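PDB 6P0X: salmonella plasmid virulence: SpvB from Salmonella typhimurium, which probably transfers ADP-ribose from NAD(+) to arginine of host actin as a whole toxin, and is represented here by its N-terminal domain. Local coordinates for residues L18-S23 with V306-L311; A178-Y183 with P221-L227; E189-V194 with R281-L285. One frame throughout, in Å; residues are numbered along the deposited sequence.

Contact 1 (L18-S23 with V306-L311); sequences LPLPIS and VSRLLL
Residues 18-23 run nearly antiparallel to 306-311, with end-to-end directions 164° apart, and come nearest where the CA of Pro-21 lies 6.3 Å from the CA of Ser-307. No hydrogen bond joins the two backbones. Leu-18 pairs through its backbone with Leu-34. Strand 304-314 pairs instead with 288-293 and 321-328. The contact is therefore side-chain packing of residues 18-23 onto strand 304-314.

Pro-21 sits at the middle of it. Its ring lies across Leu-309 at about a right angle, with Pro-21 CD 3.9 Å from Leu-309 CB. The other end of the ring meets Ser-307, whose OG lies 3.3 Å from Pro-21 CB. That is a van der Waals contact with a carbon. Pro-21 is also the centre of an inverse gamma turn, closed by a bond of 2.8 Å from Ile-22 N to Leu-20 O. The turn bends the chain just where the ring packs.

Leu-309 carries most of the apolar part. Its CG is anti to the backbone N (chi1 171°), and its CD2 branch reaches Leu-20 CD2 at 3.7 Å. The same methyl lies near the carbonyl oxygen of Pro-19. Farther along, Leu-18 and Leu-311 meet methyl to methyl, CD2 to CD2 at 4.1 Å, their side chains crossing at a slant. At the other end Ser-23 OG only grazes Val-306 CG2; its hydrogen bond is with His-293. Leu-20 also touches Phe-243, and Leu-309 touches Thr-327.

With no polar link across it, the contact depends on the shape of leucine branches and one proline ring. Its hold is probably mainly hydrophobic.

Contact 2 (A178-Y183 with P221-L227); sequences AGEHIY and PAADLYL
His-181 and Tyr-226 form the tight part of this contact, where the start of strand 181-188 meets the loop between strands 215-218 and 237-244. Their rings stack face to face, centroids 3.9 Å apart and planes at 22°. The stack is offset, with Tyr-226 CE2 over the His-181 ring near its rim, 3.2 Å from ND1. The edge of the imidazole is held as well. His-181 NE2 donates to Ala-222 O at 2.6 Å, somewhat out of the carbonyl plane. Beside it, His-181 CE1 lies 3.1 Å from Asp-224 O. The chi1 of -64° sets CG beside the backbone N and turns the ring toward the loop. On the other side of the imidazole, ND1 bonds to Glu-173, which also accepts from the backbone N of Tyr-226 and Leu-227.

Gly-179 adds a close backbone approach. Ala-222 N donates to its O at 3.2 Å, almost straight (170°) and on a lone pair. Gly-179 CA lies 3.2 Å from Ala-222 O in a CA-H...O contact, so the two backbones pack directly.

The rest is looser. Pro-221 is exposed and rests its CB 3.8 Å from Ala-178 O, at the solvent rim. At the far, buried end Tyr-183 CE1 touches Leu-227 CD2 at 4.2 Å, a single thin apolar contact.

Both ring nitrogens of His-181 are engaged and one face is stacked, which should fix the rotation of the imidazole. The neighbouring Glu-173 carboxylate would tend to favour a protonated ring, though the charge itself is not seen.

Contact 3 (E189-V194 with R281-L285); sequences ENGDNV and RLHRL
An Asx turn at Asn-190 and a type II beta turn from Gly-191 to Val-194 shape the loop that wraps around Arg-284, just past the end of strand 280-282. In the first turn Asn-190 OD1 accepts from Asp-192 N. Trp-264 NE1 also bonds to this oxygen. In the second, Val-194 N bonds to Gly-191 O. With the chain folded this way, Asn-190 O and Asp-192 O both face the guanidinium.

Arg-284 meets the loop with the edge of that group. Its NE makes a salt bridge to Glu-189 OE2 at 2.6 Å, on the syn lone pair and nearly straight (165°). NH1 donates to Asn-190 O at 3.0 Å, from above the carbonyl plane. NH1 and NH2 together grip Asp-192 O end-on, each at 3.0 Å. NH2 has a further partner in Leu-265 O.

The Glu-189 carboxylate serves both segments. Its chain bends at chi2 (69°), which brings OE1 within 2.7 Å of His-283 N, approached from above the carboxylate plane. OE2 uses its anti lone pair for Asn-190 N. Tyr-210 OH also bonds to OE1.

Val-194 closes the apolar side. Its CG2 sits over the centre of the His-283 ring, 3.9 Å from the centroid, a CH-pi contact. CG1 reaches CE1 of the same ring at 3.8 Å. His-283 NE2 is bonded to Arg-205.

The buried arginine charge is thus met by one carboxylate and by several carbonyl oxygens. Such a network should fix the orientation of the guanidinium and is likely to keep Glu-189 ionised, so that loop and strand end are joined mainly by charge and hydrogen bonds.

How the contacts relate
The centres of all three contacts lie about 17 to 18 Å from the chain centre, and all are only partly buried. Contact 3 has the largest share of buried residues and the densest polar network, with a salt bridge. Contact 1 is mostly apolar, between strand 304-314 and a strand with the loop after it. Contact 2 mixes an aromatic stack with two hydrogen bonds, and its Pro-221 end faces solvent. Contacts 2 and 3 draw on strand 181-188: contact 2 uses its start and contact 3 the loop after it. Their centres lie about 33 Å apart, on opposite sides of the chain centre. Contact 1 joins parts near the two ends of the modelled chain, touching neither other.

Contact 1 (L18-S23 with V306-L311)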
ATOM      1  N   LEU A  18      15.408  -8.121  -6.579  1.00 33.54           N
ATOM      2  CA  LEU A  18      14.680  -9.114  -7.355  1.00 27.26           C
ATOM      3  C   LEU A  18      13.544  -8.408  -8.074  1.00 31.55           C
ATOM      4  O   LEU A  18      12.608  -7.922  -7.417  1.00 33.62           O
ATOM      5  CB  LEU A  18      14.142 -10.220  -6.447  1.00 22.51           C
ATOM      6  CG  LEU A  18      13.111 -11.196  -7.015  1.00 26.56           C
ATOM      7  CD1 LEU A  18      13.624 -11.882  -8.273  1.00 32.40           C
ATOM      8  CD2 LEU A  18      12.739 -12.225  -5.959  1.00 28.13           C
ATOM      9  N   PRO A  19      13.587  -8.300  -9.398  1.00 35.31           N
ATOM     10  CA  PRO A  19      12.564  -7.524 -10.103  1.00 29.78           C
ATOM     11  C   PRO A  19      11.239  -8.264 -10.137  1.00 36.82           C
ATOM     12  O   PRO A  19      11.185  -9.496 -10.133  1.00 43.96           O
ATOM     13  CB  PRO A  19      13.141  -7.356 -11.516  1.00 31.64           C
ATOM     14  CG  PRO A  19      14.547  -7.889 -11.464  1.00 38.26           C
ATOM     15  CD  PRO A  19      14.608  -8.836 -10.310  1.00 36.42           C
ATOM     16  N   LEU A  20      10.187  -7.506 -10.149  1.00 36.74           N
ATOM     17  CA  LEU A  20       8.865  -8.075 -10.320  1.00 37.04           C
ATOM     18  C   LEU A  20       8.485  -8.066 -11.798  1.00 40.64           C
ATOM     19  O   LEU A  20       8.934  -7.199 -12.554  1.00 44.07           O
ATOM     20  CB  LEU A  20       7.837  -7.283  -9.517  1.00 30.55           C
ATOM     21  CG  LEU A  20       8.149  -7.117  -8.030  1.00 31.29           C
ATOM     22  CD1 LEU A  20       7.040  -6.345  -7.332  1.00 36.18           C
ATOM     23  CD2 LEU A  20       8.375  -8.465  -7.370  1.00 26.96           C
ATOM     24  N   PRO A  21       7.663  -9.015 -12.244  1.00 43.80           N
ATOM     25  CA  PRO A  21       7.318  -9.084 -13.681  1.00 44.12           C
ATOM     26  C   PRO A  21       6.254  -8.064 -14.073  1.00 42.70           C
ATOM     27  O   PRO A  21       5.119  -8.388 -14.432  1.00 47.54           O
ATOM     28  CB  PRO A  21       6.839 -10.531 -13.832  1.00 43.85           C
ATOM     29  CG  PRO A  21       6.258 -10.876 -12.498  1.00 40.55           C
ATOM     30  CD  PRO A  21       6.990 -10.065 -11.459  1.00 43.29           C
ATOM     31  N   ILE A  22       6.620  -6.789 -14.000  1.00 40.04           N
ATOM     32  CA  ILE A  22       5.690  -5.696 -14.262  1.00 40.17           C
ATOM     33  C   ILE A  22       5.741  -5.343 -15.744  1.00 38.80           C
ATOM     34  O   ILE A  22       6.795  -4.963 -16.265  1.00 41.58           O
ATOM     35  CB  ILE A  22       6.014  -4.470 -13.397  1.00 39.33           C
ATOM     36  CG1 ILE A  22       5.799  -4.790 -11.917  1.00 32.43           C
ATOM     37  CG2 ILE A  22       5.168  -3.281 -13.822  1.00 33.67           C
ATOM     38  CD1 ILE A  22       6.370  -3.749 -10.983  1.00 31.18           C
ATOM     39  N   SER A  23       4.603  -5.454 -16.419  1.00 44.40           N
ATOM     40  CA  SER A  23       4.488  -4.963 -17.787  1.00 43.30           C
ATOM     41  C   SER A  23       4.535  -3.440 -17.778  1.00 57.85           C
ATOM     42  O   SER A  23       3.654  -2.792 -17.204  1.00 58.72           O
ATOM     43  CB  SER A  23       3.191  -5.460 -18.415  1.00 46.07           C
ATOM     44  OG  SER A  23       3.077  -6.865 -18.292  1.00 54.11           O
ATOM     45  N   VAL A 306       0.250 -13.686 -17.706  1.00 45.93           N
ATOM     46  CA  VAL A 306       1.394 -13.588 -18.596  1.00 49.52           C
ATOM     47  C   VAL A 306       2.700 -13.951 -17.895  1.00 49.28           C
ATOM     48  O   VAL A 306       3.630 -14.436 -18.552  1.00 54.37           O
ATOM     49  CB  VAL A 306       1.485 -12.192 -19.246  1.00 47.14           C
ATOM     50  CG1 VAL A 306       0.159 -11.840 -19.919  1.00 48.69           C
ATOM     51  CG2 VAL A 306       1.854 -11.147 -18.223  1.00 53.55           C
ATOM     52  N   SER A 307       2.800 -13.741 -16.587  1.00 43.18           N
ATOM     53  CA  SER A 307       4.033 -14.046 -15.878  1.00 47.73           C
ATOM     54  C   SER A 307       3.711 -14.370 -14.426  1.00 44.81           C
ATOM     55  O   SER A 307       2.807 -13.770 -13.833  1.00 46.55           O
ATOM     56  CB  SER A 307       5.023 -12.880 -15.971  1.00 44.88           C
ATOM     57  OG  SER A 307       6.319 -13.276 -15.572  1.00 55.92           O
ATOM     58  N   ARG A 308       4.452 -15.329 -13.862  1.00 44.95           N
ATOM     59  CA  ARG A 308       4.244 -15.780 -12.488  1.00 44.59           C
ATOM     60  C   ARG A 308       5.591 -15.822 -11.780  1.00 41.08           C
ATOM     61  O   ARG A 308       6.400 -16.712 -12.047  1.00 40.45           O
ATOM     62  CB  ARG A 308       3.581 -17.160 -12.465  1.00 42.57           C
ATOM     63  CG  ARG A 308       3.490 -17.795 -11.085  1.00 44.04           C
ATOM     64  CD  ARG A 308       2.881 -19.182 -11.164  1.00 45.94           C
ATOM     65  NE  ARG A 308       2.423 -19.644  -9.857  1.00 51.38           N
ATOM     66  CZ  ARG A 308       1.965 -20.869  -9.614  1.00 52.73           C
ATOM     67  NH1 ARG A 308       1.899 -21.761 -10.590  1.00 52.76           N
ATOM     68  NH2 ARG A 308       1.570 -21.202  -8.393  1.00 55.74           N
ATOM     69  N   LEU A 309       5.833 -14.886 -10.868  1.00 35.97           N
ATOM     70  CA  LEU A 309       7.019 -14.932 -10.025  1.00 39.90           C
ATOM     71  C   LEU A 309       6.672 -15.769  -8.801  1.00 33.70           C
ATOM     72  O   LEU A 309       5.886 -15.340  -7.949  1.00 41.04           O
ATOM     73  CB  LEU A 309       7.472 -13.528  -9.633  1.00 32.73           C
ATOM     74  CG  LEU A 309       8.575 -13.454  -8.570  1.00 34.77           C
ATOM     75  CD1 LEU A 309       9.851 -14.127  -9.055  1.00 33.03           C
ATOM     76  CD2 LEU A 309       8.850 -12.012  -8.150  1.00 30.12           C
ATOM     77  N   LEU A 310       7.259 -16.959  -8.723  1.00 34.82           N
ATOM     78  CA  LEU A 310       7.023 -17.905  -7.644  1.00 38.80           C
ATOM     79  C   LEU A 310       8.190 -17.853  -6.674  1.00 40.34           C
ATOM     80  O   LEU A 310       9.358 -17.956  -7.083  1.00 51.36           O
ATOM     81  CB  LEU A 310       6.845 -19.328  -8.175  1.00 36.82           C
ATOM     82  CG  LEU A 310       6.339 -20.343  -7.145  1.00 46.78           C
ATOM     83  CD1 LEU A 310       5.063 -19.861  -6.463  1.00 40.33           C
ATOM     84  CD2 LEU A 310       6.133 -21.714  -7.785  1.00 43.34           C
ATOM     85  N   LEU A 311       7.859 -17.680  -5.398  1.00 34.55           N
ATOM     86  CA  LEU A 311       8.812 -17.551  -4.310  1.00 31.53           C
ATOM     87  C   LEU A 311       8.788 -18.822  -3.475  1.00 33.02           C
ATOM     88  O   LEU A 311       7.714 -19.325  -3.131  1.00 35.16           O
ATOM     89  CB  LEU A 311       8.468 -16.343  -3.438  1.00 29.56           C
ATOM     90  CG  LEU A 311       8.226 -15.018  -4.168  1.00 32.41           C
ATOM     91  CD1 LEU A 311       7.681 -13.965  -3.213  1.00 27.04           C
ATOM     92  CD2 LEU A 311       9.491 -14.521  -4.857  1.00 30.48           C
TER

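Contact 2 (A178-Y183 with P221-L227)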
ATOM      1  N   ALA A 178      -1.085  13.499 -17.744  1.00 53.58           N
ATOM      2  CA  ALA A 178      -1.729  13.008 -18.956  1.00 58.64           C
ATOM      3  C   ALA A 178      -2.975  12.178 -18.680  1.00 54.63           C
ATOM      4  O   ALA A 178      -3.625  11.729 -19.629  1.00 55.86           O
ATOM      5  CB  ALA A 178      -0.738  12.187 -19.788  1.00 49.86           C
ATOM      6  N   GLY A 179      -3.327  11.964 -17.416  1.00 49.04           N
ATOM      7  CA  GLY A 179      -4.520  11.212 -17.083  1.00 49.81           C
ATOM      8  C   GLY A 179      -4.333   9.721 -16.922  1.00 50.03           C
ATOM      9  O   GLY A 179      -5.319   8.978 -17.001  1.00 51.71           O
ATOM     10  N   GLU A 180      -3.106   9.256 -16.709  1.00 42.89           N
ATOM     11  CA  GLU A 180      -2.836   7.846 -16.465  1.00 44.33           C
ATOM     12  C   GLU A 180      -2.853   7.568 -14.966  1.00 44.17           C
ATOM     13  O   GLU A 180      -2.318   8.348 -14.172  1.00 42.01           O
ATOM     14  CB  GLU A 180      -1.488   7.450 -17.067  1.00 46.51           C
ATOM     15  CG  GLU A 180      -1.310   7.897 -18.506  1.00 48.03           C
ATOM     16  CD  GLU A 180       0.144   8.108 -18.874  1.00 59.51           C
ATOM     17  OE1 GLU A 180       0.763   7.178 -19.435  1.00 61.97           O
ATOM     18  OE2 GLU A 180       0.673   9.202 -18.583  1.00 66.49           O
ATOM     19  N   HIS A 181      -3.481   6.461 -14.580  1.00 40.78           N
ATOM     20  CA  HIS A 181      -3.707   6.158 -13.176  1.00 39.79           C
ATOM     21  C   HIS A 181      -3.030   4.857 -12.763  1.00 46.46           C
ATOM     22  O   HIS A 181      -2.778   3.966 -13.580  1.00 48.16           O
ATOM     23  CB  HIS A 181      -5.206   6.064 -12.867  1.00 44.84           C
ATOM     24  CG  HIS A 181      -5.947   7.349 -13.065  1.00 48.31           C
ATOM     25  ND1 HIS A 181      -6.518   8.046 -12.022  1.00 45.52           N
ATOM     26  CD2 HIS A 181      -6.223   8.056 -14.187  1.00 45.41           C
ATOM     27  CE1 HIS A 181      -7.109   9.130 -12.492  1.00 46.58           C
ATOM     28  NE2 HIS A 181      -6.945   9.160 -13.803  1.00 50.85           N
ATOM     29  N   ILE A 182      -2.733   4.775 -11.468  1.00 41.07           N
ATOM     30  CA  ILE A 182      -2.368   3.535 -10.791  1.00 38.77           C
ATOM     31  C   ILE A 182      -3.185   3.454  -9.509  1.00 39.26           C
ATOM     32  O   ILE A 182      -3.210   4.410  -8.726  1.00 33.42           O
ATOM     33  CB  ILE A 182      -0.864   3.461 -10.467  1.00 36.77           C
ATOM     34  CG1 ILE A 182      -0.019   3.532 -11.737  1.00 33.92           C
ATOM     35  CG2 ILE A 182      -0.548   2.179  -9.727  1.00 28.41           C
ATOM     36  CD1 ILE A 182       1.463   3.594 -11.449  1.00 30.31           C
ATOM     37  N   TYR A 183      -3.848   2.319  -9.294  1.00 34.71           N
ATOM     38  CA  TYR A 183      -4.723   2.119  -8.145  1.00 28.87           C
ATOM     39  C   TYR A 183      -4.234   0.927  -7.333  1.00 35.03           C
ATOM     40  O   TYR A 183      -4.074  -0.173  -7.873  1.00 30.71           O
ATOM     41  CB  TYR A 183      -6.173   1.910  -8.600  1.00 32.79           C
ATOM     42  CG  TYR A 183      -7.137   1.544  -7.494  1.00 35.30           C
ATOM     43  CD1 TYR A 183      -7.288   2.360  -6.378  1.00 37.84           C
ATOM     44  CD2 TYR A 183      -7.915   0.396  -7.576  1.00 36.30           C
ATOM     45  CE1 TYR A 183      -8.174   2.032  -5.366  1.00 36.81           C
ATOM     46  CE2 TYR A 183      -8.803   0.059  -6.570  1.00 40.33           C
ATOM     47  CZ  TYR A 183      -8.930   0.881  -5.467  1.00 42.44           C
ATOM     48  OH  TYR A 183      -9.813   0.551  -4.463  1.00 42.61           O
ATOM     49  N   PRO A 221      -8.219   8.135 -20.673  1.00 69.16           N
ATOM     50  CA  PRO A 221      -7.589   9.081 -19.746  1.00 63.29           C
ATOM     51  C   PRO A 221      -8.613   9.841 -18.917  1.00 61.65           C
ATOM     52  O   PRO A 221      -9.707  10.172 -19.380  1.00 66.33           O
ATOM     53  CB  PRO A 221      -6.822  10.031 -20.675  1.00 62.17           C
ATOM     54  CG  PRO A 221      -6.666   9.278 -21.957  1.00 64.37           C
ATOM     55  CD  PRO A 221      -7.899   8.441 -22.076  1.00 67.26           C
ATOM     56  N   ALA A 222      -8.236  10.117 -17.671  1.00 55.31           N
ATOM     57  CA  ALA A 222      -9.051  10.908 -16.758  1.00 50.22           C
ATOM     58  C   ALA A 222      -8.136  11.789 -15.922  1.00 55.77           C
ATOM     59  O   ALA A 222      -7.188  11.293 -15.303  1.00 54.15           O
ATOM     60  CB  ALA A 222      -9.907  10.014 -15.854  1.00 47.98           C
ATOM     61  N   ALA A 223      -8.423  13.091 -15.901  1.00 53.83           N
ATOM     62  CA  ALA A 223      -7.534  14.037 -15.237  1.00 52.66           C
ATOM     63  C   ALA A 223      -7.654  13.963 -13.719  1.00 49.23           C
ATOM     64  O   ALA A 223      -6.650  14.097 -13.011  1.00 53.86           O
ATOM     65  CB  ALA A 223      -7.820  15.457 -15.723  1.00 48.91           C
ATOM     66  N   ASP A 224      -8.860  13.745 -13.202  1.00 44.13           N
ATOM     67  CA  ASP A 224      -9.097  13.755 -11.766  1.00 46.59           C
ATOM     68  C   ASP A 224      -8.838  12.382 -11.162  1.00 48.77           C
ATOM     69  O   ASP A 224      -9.117  11.352 -11.784  1.00 53.21           O
ATOM     70  CB  ASP A 224     -10.534  14.178 -11.457  1.00 56.49           C
ATOM     71  CG  ASP A 224     -10.881  15.542 -12.022  1.00 64.85           C
ATOM     72  OD1 ASP A 224     -10.050  16.468 -11.914  1.00 69.41           O
ATOM     73  OD2 ASP A 224     -11.992  15.685 -12.572  1.00 67.18           O
ATOM     74  N   LEU A 225      -8.312  12.376  -9.941  1.00 44.57           N
ATOM     75  CA  LEU A 225      -8.164  11.127  -9.207  1.00 50.60           C
ATOM     76  C   LEU A 225      -9.538  10.512  -8.972  1.00 47.10           C
ATOM     77  O   LEU A 225     -10.462  11.191  -8.516  1.00 47.37           O
ATOM     78  CB  LEU A 225      -7.457  11.374  -7.873  1.00 41.64           C
ATOM     79  CG  LEU A 225      -5.975  11.754  -7.912  1.00 41.80           C
ATOM     80  CD1 LEU A 225      -5.599  12.526  -6.662  1.00 37.61           C
ATOM     81  CD2 LEU A 225      -5.114  10.506  -8.036  1.00 39.06           C
ATOM     82  N   TYR A 226      -9.670   9.221  -9.292  1.00 37.31           N
ATOM     83  CA  TYR A 226     -10.956   8.548  -9.128  1.00 37.49           C
ATOM     84  C   TYR A 226     -11.423   8.585  -7.679  1.00 36.29           C
ATOM     85  O   TYR A 226     -12.623   8.720  -7.408  1.00 37.55           O
ATOM     86  CB  TYR A 226     -10.869   7.100  -9.608  1.00 37.49           C
ATOM     87  CG  TYR A 226     -10.388   6.915 -11.030  1.00 41.99           C
ATOM     88  CD1 TYR A 226     -11.054   7.510 -12.098  1.00 43.12           C
ATOM     89  CD2 TYR A 226      -9.287   6.116 -11.306  1.00 37.73           C
ATOM     90  CE1 TYR A 226     -10.619   7.330 -13.402  1.00 43.56           C
ATOM     91  CE2 TYR A 226      -8.848   5.926 -12.604  1.00 42.67           C
ATOM     92  CZ  TYR A 226      -9.514   6.534 -13.647  1.00 49.68           C
ATOM     93  OH  TYR A 226      -9.071   6.344 -14.935  1.00 52.24           O
ATOM     94  N   LEU A 227     -10.492   8.475  -6.732  1.00 34.60           N
ATOM     95  CA  LEU A 227     -10.870   8.367  -5.330  1.00 39.24           C
ATOM     96  C   LEU A 227     -11.396   9.676  -4.756  1.00 42.35           C
ATOM     97  O   LEU A 227     -11.864   9.680  -3.611  1.00 39.54           O
ATOM     98  CB  LEU A 227      -9.679   7.870  -4.507  1.00 39.94           C
ATOM     99  CG  LEU A 227      -9.248   6.436  -4.820  1.00 38.38           C
ATOM    100  CD1 LEU A 227      -8.012   6.052  -4.024  1.00 35.77           C
ATOM    101  CD2 LEU A 227     -10.388   5.460  -4.561  1.00 38.89           C
TER

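Contact 3 (E189-V194 with R281-L285)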
ATOM      1  N   GLU A 189      -5.714  -8.021   7.386  1.00 24.20           N
ATOM      2  CA  GLU A 189      -5.417  -9.298   8.019  1.00 34.01           C
ATOM      3  C   GLU A 189      -6.650  -9.819   8.753  1.00 33.37           C
ATOM      4  O   GLU A 189      -7.477  -9.051   9.250  1.00 36.57           O
ATOM      5  CB  GLU A 189      -4.235  -9.146   8.980  1.00 29.56           C
ATOM      6  CG  GLU A 189      -3.859 -10.409   9.754  1.00 39.29           C
ATOM      7  CD  GLU A 189      -3.258 -11.490   8.885  1.00 39.57           C
ATOM      8  OE1 GLU A 189      -2.013 -11.572   8.818  1.00 37.85           O
ATOM      9  OE2 GLU A 189      -4.029 -12.260   8.276  1.00 37.72           O
ATOM     10  N   ASN A 190      -6.787 -11.139   8.800  1.00 34.09           N
ATOM     11  CA  ASN A 190      -7.904 -11.772   9.492  1.00 32.37           C
ATOM     12  C   ASN A 190      -7.396 -13.065  10.125  1.00 37.81           C
ATOM     13  O   ASN A 190      -6.186 -13.293  10.241  1.00 37.13           O
ATOM     14  CB  ASN A 190      -9.084 -11.980   8.530  1.00 31.18           C
ATOM     15  CG  ASN A 190      -8.717 -12.811   7.313  1.00 41.42           C
ATOM     16  OD1 ASN A 190      -7.958 -13.774   7.403  1.00 49.05           O
ATOM     17  ND2 ASN A 190      -9.263 -12.439   6.162  1.00 38.83           N
ATOM     18  N   GLY A 191      -8.321 -13.935  10.527  1.00 39.52           N
ATOM     19  CA  GLY A 191      -7.945 -15.156  11.213  1.00 33.95           C
ATOM     20  C   GLY A 191      -8.097 -16.421  10.394  1.00 40.08           C
ATOM     21  O   GLY A 191      -8.106 -17.522  10.952  1.00 43.95           O
ATOM     22  N   ASP A 192      -8.200 -16.282   9.073  1.00 40.33           N
ATOM     23  CA  ASP A 192      -8.341 -17.443   8.203  1.00 42.32           C
ATOM     24  C   ASP A 192      -7.187 -18.415   8.409  1.00 42.84           C
ATOM     25  O   ASP A 192      -6.016 -18.024   8.383  1.00 46.45           O
ATOM     26  CB  ASP A 192      -8.400 -17.011   6.737  1.00 44.86           C
ATOM     27  CG  ASP A 192      -9.606 -16.154   6.428  1.00 50.03           C
ATOM     28  OD1 ASP A 192     -10.491 -16.030   7.301  1.00 52.56           O
ATOM     29  OD2 ASP A 192      -9.671 -15.605   5.308  1.00 54.13           O
ATOM     30  N   ASN A 193      -7.531 -19.683   8.633  1.00 43.76           N
ATOM     31  CA  ASN A 193      -6.576 -20.777   8.803  1.00 48.52           C
ATOM     32  C   ASN A 193      -5.686 -20.594  10.028  1.00 47.41           C
ATOM     33  O   ASN A 193      -4.597 -21.172  10.097  1.00 48.24           O
ATOM     34  CB  ASN A 193      -5.714 -20.959   7.548  1.00 50.07           C
ATOM     35  CG  ASN A 193      -6.540 -21.275   6.319  1.00 53.63           C
ATOM     36  OD1 ASN A 193      -7.420 -22.136   6.352  1.00 55.97           O
ATOM     37  ND2 ASN A 193      -6.270 -20.567   5.226  1.00 50.28           N
ATOM     38  N   VAL A 194      -6.134 -19.816  11.010  1.00 37.96           N
ATOM     39  CA  VAL A 194      -5.387 -19.580  12.239  1.00 41.18           C
ATOM     40  C   VAL A 194      -6.126 -20.256  13.384  1.00 50.51           C
ATOM     41  O   VAL A 194      -7.335 -20.055  13.559  1.00 49.12           O
ATOM     42  CB  VAL A 194      -5.204 -18.076  12.511  1.00 41.70           C
ATOM     43  CG1 VAL A 194      -4.462 -17.861  13.823  1.00 37.97           C
ATOM     44  CG2 VAL A 194      -4.461 -17.405  11.361  1.00 33.21           C
ATOM     45  N   ARG A 281      -0.515  -7.697  13.978  1.00 24.25           N
ATOM     46  CA  ARG A 281      -0.085  -9.085  13.887  1.00 22.80           C
ATOM     47  C   ARG A 281      -0.014  -9.506  12.426  1.00 29.59           C
ATOM     48  O   ARG A 281      -0.873  -9.134  11.621  1.00 27.43           O
ATOM     49  CB  ARG A 281      -1.042  -9.997  14.660  1.00 24.47           C
ATOM     50  CG  ARG A 281      -0.585 -11.439  14.784  1.00 25.56           C
ATOM     51  CD  ARG A 281      -1.111 -12.066  16.070  1.00 30.28           C
ATOM     52  NE  ARG A 281      -0.586 -13.411  16.305  1.00 28.51           N
ATOM     53  CZ  ARG A 281       0.616 -13.672  16.812  1.00 38.32           C
ATOM     54  NH1 ARG A 281       1.438 -12.679  17.132  1.00 27.38           N
ATOM     55  NH2 ARG A 281       1.000 -14.929  16.996  1.00 35.70           N
ATOM     56  N   LEU A 282       1.019 -10.275  12.082  1.00 22.43           N
ATOM     57  CA  LEU A 282       1.228 -10.738  10.714  1.00 25.63           C
ATOM     58  C   LEU A 282       1.126 -12.256  10.671  1.00 27.81           C
ATOM     59  O   LEU A 282       1.899 -12.955  11.337  1.00 29.99           O
ATOM     60  CB  LEU A 282       2.581 -10.280  10.165  1.00 21.28           C
ATOM     61  CG  LEU A 282       2.633  -8.864   9.588  1.00 25.96           C
ATOM     62  CD1 LEU A 282       2.768  -7.832  10.701  1.00 23.29           C
ATOM     63  CD2 LEU A 282       3.763  -8.729   8.575  1.00 24.16           C
ATOM     64  N   HIS A 283       0.181 -12.760   9.880  1.00 33.00           N
ATOM     65  CA  HIS A 283       0.002 -14.190   9.680  1.00 25.80           C
ATOM     66  C   HIS A 283       0.335 -14.634   8.266  1.00 27.58           C
ATOM     67  O   HIS A 283       0.309 -15.838   7.988  1.00 35.04           O
ATOM     68  CB  HIS A 283      -1.443 -14.599   9.999  1.00 27.14           C
ATOM     69  CG  HIS A 283      -1.783 -14.571  11.456  1.00 29.74           C
ATOM     70  ND1 HIS A 283      -1.285 -15.490  12.355  1.00 30.56           N
ATOM     71  CD2 HIS A 283      -2.591 -13.748  12.168  1.00 27.77           C
ATOM     72  CE1 HIS A 283      -1.765 -15.230  13.560  1.00 32.06           C
ATOM     73  NE2 HIS A 283      -2.559 -14.177  13.473  1.00 30.35           N
ATOM     74  N   ARG A 284       0.643 -13.707   7.364  1.00 28.64           N
ATOM     75  CA  ARG A 284       0.701 -14.012   5.944  1.00 26.95           C
ATOM     76  C   ARG A 284       2.113 -13.852   5.400  1.00 32.94           C
ATOM     77  O   ARG A 284       2.918 -13.065   5.914  1.00 27.56           O
ATOM     78  CB  ARG A 284      -0.260 -13.114   5.146  1.00 24.71           C
ATOM     79  CG  ARG A 284      -1.673 -13.051   5.715  1.00 25.23           C
ATOM     80  CD  ARG A 284      -2.228 -14.436   6.019  1.00 28.39           C
ATOM     81  NE  ARG A 284      -3.321 -14.370   6.988  1.00 32.80           N
ATOM     82  CZ  ARG A 284      -4.010 -15.423   7.419  1.00 32.90           C
ATOM     83  NH1 ARG A 284      -4.982 -15.261   8.307  1.00 31.51           N
ATOM     84  NH2 ARG A 284      -3.732 -16.638   6.963  1.00 30.60           N
ATOM     85  N   LEU A 285       2.394 -14.622   4.350  1.00 30.41           N
ATOM     86  CA  LEU A 285       3.605 -14.514   3.550  1.00 29.44           C
ATOM     87  C   LEU A 285       3.194 -14.420   2.094  1.00 30.91           C
ATOM     88  O   LEU A 285       2.371 -15.217   1.629  1.00 31.77           O
ATOM     89  CB  LEU A 285       4.525 -15.724   3.732  1.00 25.70           C
ATOM     90  CG  LEU A 285       5.432 -15.819   4.949  1.00 37.63           C
ATOM     91  CD1 LEU A 285       5.835 -17.270   5.144  1.00 36.02           C
ATOM     92  CD2 LEU A 285       6.656 -14.940   4.760  1.00 28.24           C
TER